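Local coordinates for protein AT-less polyketide synthase (Streptomyces platensis subsp. rosaceus, PDB 4TKT) that probably elongates polyketide chains by decarboxylative Claisen condensation as a ketosynthase domain of the isomigrastatin synthase, which lacks integral acyltransferases, at residues A[136-141]-A[361-366]; A[183-188]-A[427-432]; A[279-284]-A[431-436]. One frame throughout, in Å; residues are numbered along the deposited sequence.

How the contacts relate
Contact 1 is the most buried, its centre about 13 Å from the centre of the chain, against about 19 and 21 Å for the centres of contacts 2 and 3, which reach outward to exposed residues. Contacts 1 and 2 join loops at the ends of core elements and touch each other, His361 NE2 lying 3.4 Å from Cys186 SG, in what is probably the ketosynthase active site. Contacts 2 and 3 share Gly431 and Ser432, where the glycine-rich loop of contact 2 becomes the strand of contact 3. Chemistry follows place: a buried carboxylate with a tyrosine in contact 1, sulfur and selenium against the backbone of that loop in contact 2, regular strand pairing in contact 3.

Contact 1. Residues A[136-141]-A[361-366]; sequences GAMYSE and HLESAA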
ATOM      1  N   GLY A 136       0.228   4.252 -10.293  1.00 24.71           N
ATOM      2  CA  GLY A 136       0.970   5.483 -10.472  1.00 25.04           C
ATOM      3  C   GLY A 136       2.463   5.232 -10.420  1.00 30.57           C
ATOM      4  O   GLY A 136       2.962   4.607  -9.484  1.00 32.51           O
ATOM      5  N   ALA A 137       3.175   5.711 -11.433  1.00 29.04           N
ATOM      6  CA  ALA A 137       4.629   5.599 -11.480  1.00 24.39           C
ATOM      7  C   ALA A 137       5.186   6.677 -12.397  1.00 29.31           C
ATOM      8  O   ALA A 137       4.481   7.160 -13.279  1.00 27.91           O
ATOM      9  CB  ALA A 137       5.045   4.224 -11.954  1.00 23.79           C
HETATM   10  N   MSE A 138       6.446   7.054 -12.198  1.00 24.90           N
HETATM   11  CA  MSE A 138       7.020   8.137 -12.987  1.00 25.38           C
HETATM   12  C   MSE A 138       8.419   7.856 -13.541  1.00 33.29           C
HETATM   13  O   MSE A 138       8.885   8.574 -14.424  1.00 40.39           O
HETATM   14  CB  MSE A 138       7.055   9.423 -12.158  1.00 28.62           C
HETATM   15  CG  MSE A 138       7.928   9.360 -10.915  1.00 33.25           C
HETATM   16 SE   MSE A 138       8.027  11.083  -9.983  1.00 54.19          SE
HETATM   17  CE  MSE A 138       8.962  12.125 -11.338  1.00 31.06           C
ATOM     18  N   TYR A 139       9.086   6.823 -13.038  1.00 29.33           N
ATOM     19  CA  TYR A 139      10.444   6.514 -13.491  1.00 24.99           C
ATOM     20  C   TYR A 139      10.531   5.195 -14.245  1.00 24.59           C
ATOM     21  O   TYR A 139       9.910   4.208 -13.858  1.00 29.51           O
ATOM     22  CB  TYR A 139      11.416   6.468 -12.310  1.00 27.26           C
ATOM     23  CG  TYR A 139      11.673   7.803 -11.655  1.00 30.24           C
ATOM     24  CD1 TYR A 139      12.395   8.791 -12.311  1.00 31.88           C
ATOM     25  CD2 TYR A 139      11.212   8.068 -10.371  1.00 29.66           C
ATOM     26  CE1 TYR A 139      12.638  10.015 -11.714  1.00 31.48           C
ATOM     27  CE2 TYR A 139      11.450   9.288  -9.763  1.00 30.84           C
ATOM     28  CZ  TYR A 139      12.165  10.258 -10.441  1.00 35.10           C
ATOM     29  OH  TYR A 139      12.406  11.476  -9.847  1.00 35.95           O
ATOM     30  N   SER A 140      11.316   5.191 -15.318  1.00 24.89           N
ATOM     31  CA  SER A 140      11.659   3.964 -16.031  1.00 24.82           C
ATOM     32  C   SER A 140      13.170   3.834 -16.124  1.00 33.57           C
ATOM     33  O   SER A 140      13.740   3.923 -17.209  1.00 40.83           O
ATOM     34  CB  SER A 140      11.046   3.948 -17.428  1.00 38.89           C
ATOM     35  OG  SER A 140       9.638   3.835 -17.362  1.00 46.87           O
ATOM     36  N   GLU A 141      13.811   3.618 -14.980  1.00 25.27           N
ATOM     37  CA  GLU A 141      15.265   3.668 -14.892  1.00 29.78           C
ATOM     38  C   GLU A 141      15.974   2.355 -15.212  1.00 30.42           C
ATOM     39  O   GLU A 141      17.105   2.375 -15.696  1.00 36.41           O
ATOM     40  CB  GLU A 141      15.679   4.124 -13.498  1.00 38.72           C
ATOM     41  CG  GLU A 141      15.357   5.571 -13.203  1.00 51.04           C
ATOM     42  CD  GLU A 141      15.912   6.017 -11.868  1.00 61.63           C
ATOM     43  OE1 GLU A 141      15.716   5.289 -10.866  1.00 56.02           O
ATOM     44  OE2 GLU A 141      16.554   7.088 -11.826  1.00 71.84           O
ATOM     45  N   HIS A 361      10.906  11.246   0.441  1.00 26.46           N
ATOM     46  CA  HIS A 361       9.992  11.593  -0.641  1.00 25.61           C
ATOM     47  C   HIS A 361       9.844  10.429  -1.620  1.00 32.55           C
ATOM     48  O   HIS A 361      10.711  10.197  -2.468  1.00 30.10           O
ATOM     49  CB  HIS A 361      10.490  12.849  -1.365  1.00 30.85           C
ATOM     50  CG  HIS A 361       9.522  13.405  -2.363  1.00 35.33           C
ATOM     51  ND1 HIS A 361       8.240  12.919  -2.514  1.00 38.50           N
ATOM     52  CD2 HIS A 361       9.649  14.409  -3.261  1.00 33.42           C
ATOM     53  CE1 HIS A 361       7.622  13.599  -3.461  1.00 36.78           C
ATOM     54  NE2 HIS A 361       8.456  14.510  -3.932  1.00 33.41           N
ATOM     55  N   LEU A 362       8.737   9.702  -1.503  1.00 30.28           N
ATOM     56  CA  LEU A 362       8.516   8.509  -2.315  1.00 27.88           C
ATOM     57  C   LEU A 362       8.020   8.854  -3.712  1.00 29.66           C
ATOM     58  O   LEU A 362       7.728   7.962  -4.508  1.00 30.95           O
ATOM     59  CB  LEU A 362       7.526   7.565  -1.627  1.00 25.46           C
ATOM     60  CG  LEU A 362       8.149   6.454  -0.775  1.00 26.53           C
ATOM     61  CD1 LEU A 362       9.071   7.030   0.288  1.00 25.77           C
ATOM     62  CD2 LEU A 362       7.070   5.591  -0.136  1.00 25.54           C
ATOM     63  N   GLU A 363       7.926  10.148  -3.998  1.00 22.58           N
ATOM     64  CA  GLU A 363       7.562  10.630  -5.326  1.00 27.37           C
ATOM     65  C   GLU A 363       6.248  10.026  -5.830  1.00 28.97           C
ATOM     66  O   GLU A 363       5.187  10.290  -5.266  1.00 30.65           O
ATOM     67  CB  GLU A 363       8.708  10.356  -6.306  1.00 26.08           C
ATOM     68  CG  GLU A 363       9.816  11.404  -6.211  1.00 43.01           C
ATOM     69  CD  GLU A 363      11.173  10.898  -6.662  1.00 52.59           C
ATOM     70  OE1 GLU A 363      11.456   9.694  -6.485  1.00 56.30           O
ATOM     71  OE2 GLU A 363      11.962  11.713  -7.189  1.00 55.39           O
ATOM     72  N   SER A 364       6.313   9.211  -6.878  1.00 27.90           N
ATOM     73  CA  SER A 364       5.100   8.654  -7.476  1.00 27.88           C
ATOM     74  C   SER A 364       4.325   7.752  -6.511  1.00 34.15           C
ATOM     75  O   SER A 364       3.162   7.434  -6.754  1.00 37.20           O
ATOM     76  CB  SER A 364       5.442   7.879  -8.750  1.00 24.03           C
ATOM     77  OG  SER A 364       6.435   6.899  -8.511  1.00 29.55           O
ATOM     78  N   ALA A 365       4.967   7.354  -5.417  1.00 30.47           N
ATOM     79  CA  ALA A 365       4.324   6.516  -4.410  1.00 31.01           C
ATOM     80  C   ALA A 365       4.102   7.270  -3.098  1.00 36.30           C
ATOM     81  O   ALA A 365       3.699   6.677  -2.100  1.00 36.34           O
ATOM     82  CB  ALA A 365       5.153   5.267  -4.159  1.00 22.28           C
ATOM     83  N   ALA A 366       4.364   8.574  -3.106  1.00 38.45           N
ATOM     84  CA  ALA A 366       4.260   9.379  -1.892  1.00 34.29           C
ATOM     85  C   ALA A 366       2.837   9.413  -1.353  1.00 34.52           C
ATOM     86  O   ALA A 366       2.620   9.420  -0.141  1.00 40.75           O
ATOM     87  CB  ALA A 366       4.754  10.795  -2.152  1.00 24.77           C
TER
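Ala137 and Ser364 mark the closest backbone approach, their CA atoms 5.1 Å apart where the loop leaving strand 129-136 passes the turn that leads into helix 366-380. Ser364 CB packs against Ala137 CA at 3.6 Å and is met as well by CG of Met138, a selenomethionine. The Met138 chain starts between its backbone N and carbonyl carbon (chi1 63°), and a bend at chi3 (-66°) carries SE to 3.8 Å from Glu363 CB. Tyr139 takes the carboxylate of the same glutamate: its OH donates to Glu363 OE2 at 2.7 Å, coming from above the carboxylate plane (57° out of it), while Glu363 CD sits at the edge of the ring. Glu363 CG in turn lies 4.0 Å above the centre of the His361 ring. With an alanine in place of Glu363, Tyr139 OH would probably lose its acceptor and the His361 face its cover. Lys221 also makes a cation-pi contact with Tyr139, and Ser364 OG bonds to Val213 O. In the buried acid OE2 thus takes the strong bond from Tyr139 and OE1 only weak ones from Asn214 ND2 and Lys221 NZ, next to His361, a probable member of the ketosynthase Cys-His-His triad.

Contact 2. Residues A[183-188]-A[427-432]; sequences DTMCAS and FGAGGS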
ATOM      1  N   ASP A 183       0.990   8.859 -14.997  1.00 20.73           N
ATOM      2  CA  ASP A 183       2.132   9.622 -14.528  1.00 21.68           C
ATOM      3  C   ASP A 183       1.752  11.087 -14.362  1.00 26.36           C
ATOM      4  O   ASP A 183       1.461  11.780 -15.334  1.00 25.88           O
ATOM      5  CB  ASP A 183       3.313   9.479 -15.490  1.00 20.67           C
ATOM      6  CG  ASP A 183       4.562  10.183 -14.989  1.00 37.17           C
ATOM      7  OD1 ASP A 183       4.583  10.588 -13.808  1.00 32.64           O
ATOM      8  OD2 ASP A 183       5.523  10.338 -15.772  1.00 51.53           O
ATOM      9  N   THR A 184       1.733  11.539 -13.115  1.00 23.60           N
ATOM     10  CA  THR A 184       1.612  12.956 -12.803  1.00 26.74           C
ATOM     11  C   THR A 184       2.694  13.296 -11.791  1.00 28.97           C
ATOM     12  O   THR A 184       2.520  14.169 -10.943  1.00 30.36           O
ATOM     13  CB  THR A 184       0.229  13.318 -12.242  1.00 22.64           C
ATOM     14  OG1 THR A 184      -0.019  12.556 -11.055  1.00 29.22           O
ATOM     15  CG2 THR A 184      -0.857  13.021 -13.265  1.00 22.75           C
HETATM   16  N   MSE A 185       3.804  12.572 -11.894  1.00 21.73           N
HETATM   17  CA  MSE A 185       4.943  12.705 -10.990  1.00 26.20           C
HETATM   18  C   MSE A 185       4.555  12.428  -9.537  1.00 27.14           C
HETATM   19  O   MSE A 185       3.973  11.389  -9.235  1.00 28.12           O
HETATM   20  CB  MSE A 185       5.574  14.091 -11.119  1.00 22.40           C
HETATM   21  CG  MSE A 185       5.853  14.496 -12.558  1.00 42.56           C
HETATM   22 SE   MSE A 185       7.256  15.839 -12.716  1.00 48.77          SE
HETATM   23  CE  MSE A 185       7.007  16.343 -14.587  1.00 23.80           C
ATOM     24  N   CYS A 186       4.875  13.363  -8.647  1.00 22.28           N
ATOM     25  CA  CYS A 186       4.692  13.167  -7.211  1.00 36.99           C
ATOM     26  C   CYS A 186       3.239  12.879  -6.830  1.00 33.65           C
ATOM     27  O   CYS A 186       2.970  12.290  -5.783  1.00 35.28           O
ATOM     28  CB  CYS A 186       5.188  14.397  -6.442  1.00 43.19           C
ATOM     29  SG  CYS A 186       6.833  14.992  -6.929  1.00 49.57           S
ATOM     30  N   ALA A 187       2.308  13.289  -7.683  1.00 30.74           N
ATOM     31  CA  ALA A 187       0.887  13.124  -7.394  1.00 32.97           C
ATOM     32  C   ALA A 187       0.298  11.875  -8.049  1.00 34.17           C
ATOM     33  O   ALA A 187      -0.920  11.691  -8.047  1.00 31.87           O
ATOM     34  CB  ALA A 187       0.119  14.356  -7.844  1.00 23.67           C
ATOM     35  N   SER A 188       1.157  11.017  -8.594  1.00 25.53           N
ATOM     36  CA  SER A 188       0.702   9.885  -9.402  1.00 21.28           C
ATOM     37  C   SER A 188      -0.250   8.943  -8.669  1.00 26.88           C
ATOM     38  O   SER A 188      -1.329   8.640  -9.176  1.00 32.87           O
ATOM     39  CB  SER A 188       1.898   9.098  -9.925  1.00 20.69           C
ATOM     40  OG  SER A 188       2.633   9.873 -10.855  1.00 26.84           O
ATOM     41  N   PHE A 427       1.402  16.871  -4.309  1.00 33.60           N
ATOM     42  CA  PHE A 427       1.626  17.889  -5.326  1.00 29.59           C
ATOM     43  C   PHE A 427       2.815  17.533  -6.209  1.00 34.24           C
ATOM     44  O   PHE A 427       3.953  17.489  -5.746  1.00 41.12           O
ATOM     45  CB  PHE A 427       1.847  19.254  -4.670  1.00 26.90           C
ATOM     46  CG  PHE A 427       0.745  19.661  -3.730  1.00 33.69           C
ATOM     47  CD1 PHE A 427      -0.585  19.477  -4.075  1.00 28.41           C
ATOM     48  CD2 PHE A 427       1.039  20.222  -2.497  1.00 36.29           C
ATOM     49  CE1 PHE A 427      -1.603  19.851  -3.209  1.00 31.37           C
ATOM     50  CE2 PHE A 427       0.026  20.598  -1.627  1.00 31.02           C
ATOM     51  CZ  PHE A 427      -1.296  20.413  -1.985  1.00 31.15           C
ATOM     52  N   GLY A 428       2.541  17.279  -7.484  1.00 32.29           N
ATOM     53  CA  GLY A 428       3.587  16.936  -8.426  1.00 28.07           C
ATOM     54  C   GLY A 428       4.497  18.112  -8.709  1.00 30.70           C
ATOM     55  O   GLY A 428       4.043  19.255  -8.785  1.00 30.44           O
ATOM     56  N   ALA A 429       5.787  17.831  -8.870  1.00 29.41           N
ATOM     57  CA  ALA A 429       6.765  18.865  -9.188  1.00 32.19           C
ATOM     58  C   ALA A 429       6.426  19.570 -10.500  1.00 30.68           C
ATOM     59  O   ALA A 429       6.777  20.732 -10.696  1.00 41.90           O
ATOM     60  CB  ALA A 429       8.160  18.267  -9.256  1.00 21.92           C
ATOM     61  N   GLY A 430       5.740  18.862 -11.391  1.00 24.85           N
ATOM     62  CA  GLY A 430       5.370  19.405 -12.684  1.00 20.82           C
ATOM     63  C   GLY A 430       4.089  20.219 -12.660  1.00 28.65           C
ATOM     64  O   GLY A 430       3.652  20.727 -13.693  1.00 33.52           O
ATOM     65  N   GLY A 431       3.479  20.335 -11.486  1.00 26.67           N
ATOM     66  CA  GLY A 431       2.310  21.181 -11.326  1.00 23.29           C
ATOM     67  C   GLY A 431       1.001  20.455 -11.080  1.00 23.31           C
ATOM     68  O   GLY A 431       0.008  21.081 -10.713  1.00 28.51           O
ATOM     69  N   SER A 432       0.981  19.142 -11.289  1.00 27.11           N
ATOM     70  CA  SER A 432      -0.225  18.360 -11.038  1.00 27.31           C
ATOM     71  C   SER A 432      -0.472  18.222  -9.543  1.00 27.91           C
ATOM     72  O   SER A 432       0.396  17.766  -8.801  1.00 31.62           O
ATOM     73  CB  SER A 432      -0.126  16.975 -11.681  1.00 27.15           C
ATOM     74  OG  SER A 432      -0.157  17.055 -13.095  1.00 33.95           O
TER
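Cys186 faces the glycine-rich loop 427-432, an arrangement found in the active site of thiolase-fold ketosynthases, where the cysteine in this position is the probable nucleophile. Its side chain lies against the 427-429 backbone: CB rests 3.4 Å from Phe427 O, and SG, anti to the carbonyl carbon (chi1 -48°), accepts a weak hydrogen bond from Ala429 N at 3.6 Å. In relatives the amide groups equivalent to those of Cys186 and Ala429 form the oxyanion hole, and the same is likely here. Met185, a selenomethionine, runs its extended chain alongside Gly430 in the type I turn of residues 428-431, with SE 3.6 Å from Gly430 N. A CB on Gly430 would run into Met185 CE, and one on Gly428 into Thr184 O, which is consistent with glycine at both places. Thr184 CB and Ser432 CB meet head-on, 3.7 Å apart. Thr184 OG1 is bonded to Ser191 OG. Ala187 CB touches Ser432 O at 3.6 Å, the oxygen that also accepts from Gly428 N. The turn that carries Cys186 is braced by an Asx turn at Asp183 and by Ser188 OG, which accepts from Thr184 N and donates to Met185 O at 2.6 Å, tilted 17° from the carbonyl plane.

Contact 3. Residues A[279-284]-A[431-436]; sequences AVNHGG and GSNAHV
Strands 279-282 and 432-436 run antiparallel as neighbours, the segment axes 4.6 Å apart at closest and 159° between directions, inside the large mixed sheet of the thiolase-type fold. Ala279 with His435 and Asn281 with Asn433 are the hydrogen-bonded pairs, each closed by two bonds; the straightest is Asn433 N to Asn281 O, 3.0 Å long. Val280 with Ala434 and His282 with Ser432 are non-hydrogen-bonded pairs, helped by CA-H...O contacts. Gly283 N to Gly431 O adds one more bond beyond the strands.

Side chains alternate between the two faces of the sheet. Ala279, Asn281 and His435 contact helix 294-308, where Asn281 ND2 bonds to Ala296 O and His435, ND1 bonded to Ser425 OG, meets the Trp305 ring. Asn281 CG sits between its backbone N and carbonyl carbon (chi1 68°), which turns OD1 across the strand gap to 3.2 Å from Asn433 CB. On the other face Val280 and Ala434 touch helix 188-202; Val280 CG2 meets Ala434 CB at 4.0 Å.

At the strand end His282 brings its ring obliquely against the Gly431 backbone: CD2 comes 3.3 Å from Gly431 C, and NE2 lies 3.5 Å from Gly431 CA. A CB on Gly431 would collide with that nitrogen, and at the backbone angles of Gly431 it would also be jammed against the carbonyl O of Gly430. NE2 is hydrogen-bonded to Gly430 O, whereas ND1 accepts from Gly284 N at 3.0 Å, a partner 35° out of the ring plane. Both ring nitrogens are therefore engaged, which probably limits the ring's rotation and is consistent with a neutral imidazole carrying its proton on NE2. Where the strand pair ends, regular pairing thus gives way to a histidine bonded to Gly430 O through one nitrogen and to Gly284 N through the other.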
ATOM      1  N   ALA A 279      -9.952  15.169  -5.813  1.00 33.20           N
ATOM      2  CA  ALA A 279      -9.882  16.261  -6.773  1.00 32.98           C
ATOM      3  C   ALA A 279      -8.495  16.353  -7.386  1.00 29.85           C
ATOM      4  O   ALA A 279      -7.502  15.996  -6.757  1.00 32.46           O
ATOM      5  CB  ALA A 279     -10.260  17.572  -6.116  1.00 31.97           C
ATOM      6  N   VAL A 280      -8.440  16.847  -8.616  1.00 32.00           N
ATOM      7  CA  VAL A 280      -7.196  16.915  -9.371  1.00 28.24           C
ATOM      8  C   VAL A 280      -7.161  18.168 -10.253  1.00 37.69           C
ATOM      9  O   VAL A 280      -8.136  18.476 -10.937  1.00 38.78           O
ATOM     10  CB  VAL A 280      -7.022  15.646 -10.235  1.00 27.34           C
ATOM     11  CG1 VAL A 280      -6.160  15.922 -11.446  1.00 43.06           C
ATOM     12  CG2 VAL A 280      -6.443  14.513  -9.400  1.00 27.26           C
ATOM     13  N   ASN A 281      -6.048  18.900 -10.221  1.00 27.91           N
ATOM     14  CA  ASN A 281      -5.882  20.060 -11.095  1.00 33.79           C
ATOM     15  C   ASN A 281      -4.419  20.334 -11.440  1.00 32.47           C
ATOM     16  O   ASN A 281      -3.562  19.468 -11.272  1.00 33.58           O
ATOM     17  CB  ASN A 281      -6.520  21.306 -10.465  1.00 29.02           C
ATOM     18  CG  ASN A 281      -5.788  21.797  -9.224  1.00 29.53           C
ATOM     19  OD1 ASN A 281      -4.731  21.288  -8.854  1.00 38.55           O
ATOM     20  ND2 ASN A 281      -6.354  22.809  -8.579  1.00 30.67           N
ATOM     21  N   HIS A 282      -4.137  21.544 -11.915  1.00 27.26           N
ATOM     22  CA  HIS A 282      -2.772  21.924 -12.258  1.00 31.68           C
ATOM     23  C   HIS A 282      -2.482  23.376 -11.884  1.00 33.25           C
ATOM     24  O   HIS A 282      -3.371  24.226 -11.913  1.00 34.33           O
ATOM     25  CB  HIS A 282      -2.514  21.703 -13.748  1.00 25.79           C
ATOM     26  CG  HIS A 282      -1.074  21.830 -14.133  1.00 25.10           C
ATOM     27  ND1 HIS A 282      -0.522  23.015 -14.569  1.00 25.25           N
ATOM     28  CD2 HIS A 282      -0.072  20.921 -14.141  1.00 24.36           C
ATOM     29  CE1 HIS A 282       0.759  22.830 -14.831  1.00 27.12           C
ATOM     30  NE2 HIS A 282       1.058  21.567 -14.582  1.00 24.05           N
ATOM     31  N   GLY A 283      -1.226  23.651 -11.543  1.00 27.19           N
ATOM     32  CA  GLY A 283      -0.826  24.956 -11.047  1.00 27.95           C
ATOM     33  C   GLY A 283      -0.802  26.070 -12.075  1.00 28.08           C
ATOM     34  O   GLY A 283      -0.706  27.245 -11.719  1.00 28.93           O
ATOM     35  N   GLY A 284      -0.888  25.709 -13.351  1.00 27.33           N
ATOM     36  CA  GLY A 284      -0.868  26.692 -14.417  1.00 27.46           C
ATOM     37  C   GLY A 284       0.511  27.287 -14.625  1.00 30.52           C
ATOM     38  O   GLY A 284       1.522  26.641 -14.351  1.00 31.37           O
ATOM     39  N   GLY A 431       3.479  20.335 -11.486  1.00 26.67           N
ATOM     40  CA  GLY A 431       2.310  21.181 -11.326  1.00 23.29           C
ATOM     41  C   GLY A 431       1.001  20.455 -11.080  1.00 23.31           C
ATOM     42  O   GLY A 431       0.008  21.081 -10.713  1.00 28.51           O
ATOM     43  N   SER A 432       0.981  19.142 -11.289  1.00 27.11           N
ATOM     44  CA  SER A 432      -0.225  18.360 -11.038  1.00 27.31           C
ATOM     45  C   SER A 432      -0.472  18.222  -9.543  1.00 27.91           C
ATOM     46  O   SER A 432       0.396  17.766  -8.801  1.00 31.62           O
ATOM     47  CB  SER A 432      -0.126  16.975 -11.681  1.00 27.15           C
ATOM     48  OG  SER A 432      -0.157  17.055 -13.095  1.00 33.95           O
ATOM     49  N   ASN A 433      -1.661  18.620  -9.105  1.00 28.21           N
ATOM     50  CA  ASN A 433      -2.018  18.543  -7.696  1.00 28.88           C
ATOM     51  C   ASN A 433      -3.175  17.586  -7.447  1.00 35.54           C
ATOM     52  O   ASN A 433      -3.988  17.331  -8.335  1.00 42.00           O
ATOM     53  CB  ASN A 433      -2.376  19.928  -7.163  1.00 29.22           C
ATOM     54  CG  ASN A 433      -1.277  20.939  -7.390  1.00 33.98           C
ATOM     55  OD1 ASN A 433      -0.093  20.615  -7.306  1.00 36.26           O
ATOM     56  ND2 ASN A 433      -1.663  22.175  -7.685  1.00 28.94           N
ATOM     57  N   ALA A 434      -3.249  17.062  -6.230  1.00 29.73           N
ATOM     58  CA  ALA A 434      -4.330  16.163  -5.862  1.00 36.90           C
ATOM     59  C   ALA A 434      -4.626  16.239  -4.371  1.00 37.56           C
ATOM     60  O   ALA A 434      -3.722  16.427  -3.555  1.00 36.29           O
ATOM     61  CB  ALA A 434      -3.994  14.734  -6.265  1.00 29.79           C
ATOM     62  N   HIS A 435      -5.900  16.101  -4.022  1.00 31.38           N
ATOM     63  CA  HIS A 435      -6.306  16.024  -2.627  1.00 32.26           C
ATOM     64  C   HIS A 435      -7.384  14.962  -2.459  1.00 36.51           C
ATOM     65  O   HIS A 435      -8.297  14.855  -3.277  1.00 33.55           O
ATOM     66  CB  HIS A 435      -6.808  17.377  -2.124  1.00 32.83           C
ATOM     67  CG  HIS A 435      -6.976  17.444  -0.638  1.00 39.04           C
ATOM     68  ND1 HIS A 435      -5.941  17.761   0.215  1.00 34.18           N
ATOM     69  CD2 HIS A 435      -8.057  17.228   0.147  1.00 41.04           C
ATOM     70  CE1 HIS A 435      -6.378  17.743   1.461  1.00 35.18           C
ATOM     71  NE2 HIS A 435      -7.659  17.421   1.448  1.00 35.49           N
ATOM     72  N   VAL A 436      -7.264  14.170  -1.399  1.00 35.65           N
ATOM     73  CA  VAL A 436      -8.210  13.096  -1.130  1.00 33.42           C
ATOM     74  C   VAL A 436      -8.783  13.242   0.274  1.00 37.52           C
ATOM     75  O   VAL A 436      -8.054  13.538   1.221  1.00 40.28           O
ATOM     76  CB  VAL A 436      -7.545  11.713  -1.288  1.00 33.01           C
ATOM     77  CG1 VAL A 436      -8.495  10.607  -0.880  1.00 33.63           C
ATOM     78  CG2 VAL A 436      -7.092  11.511  -2.721  1.00 38.28           C
TER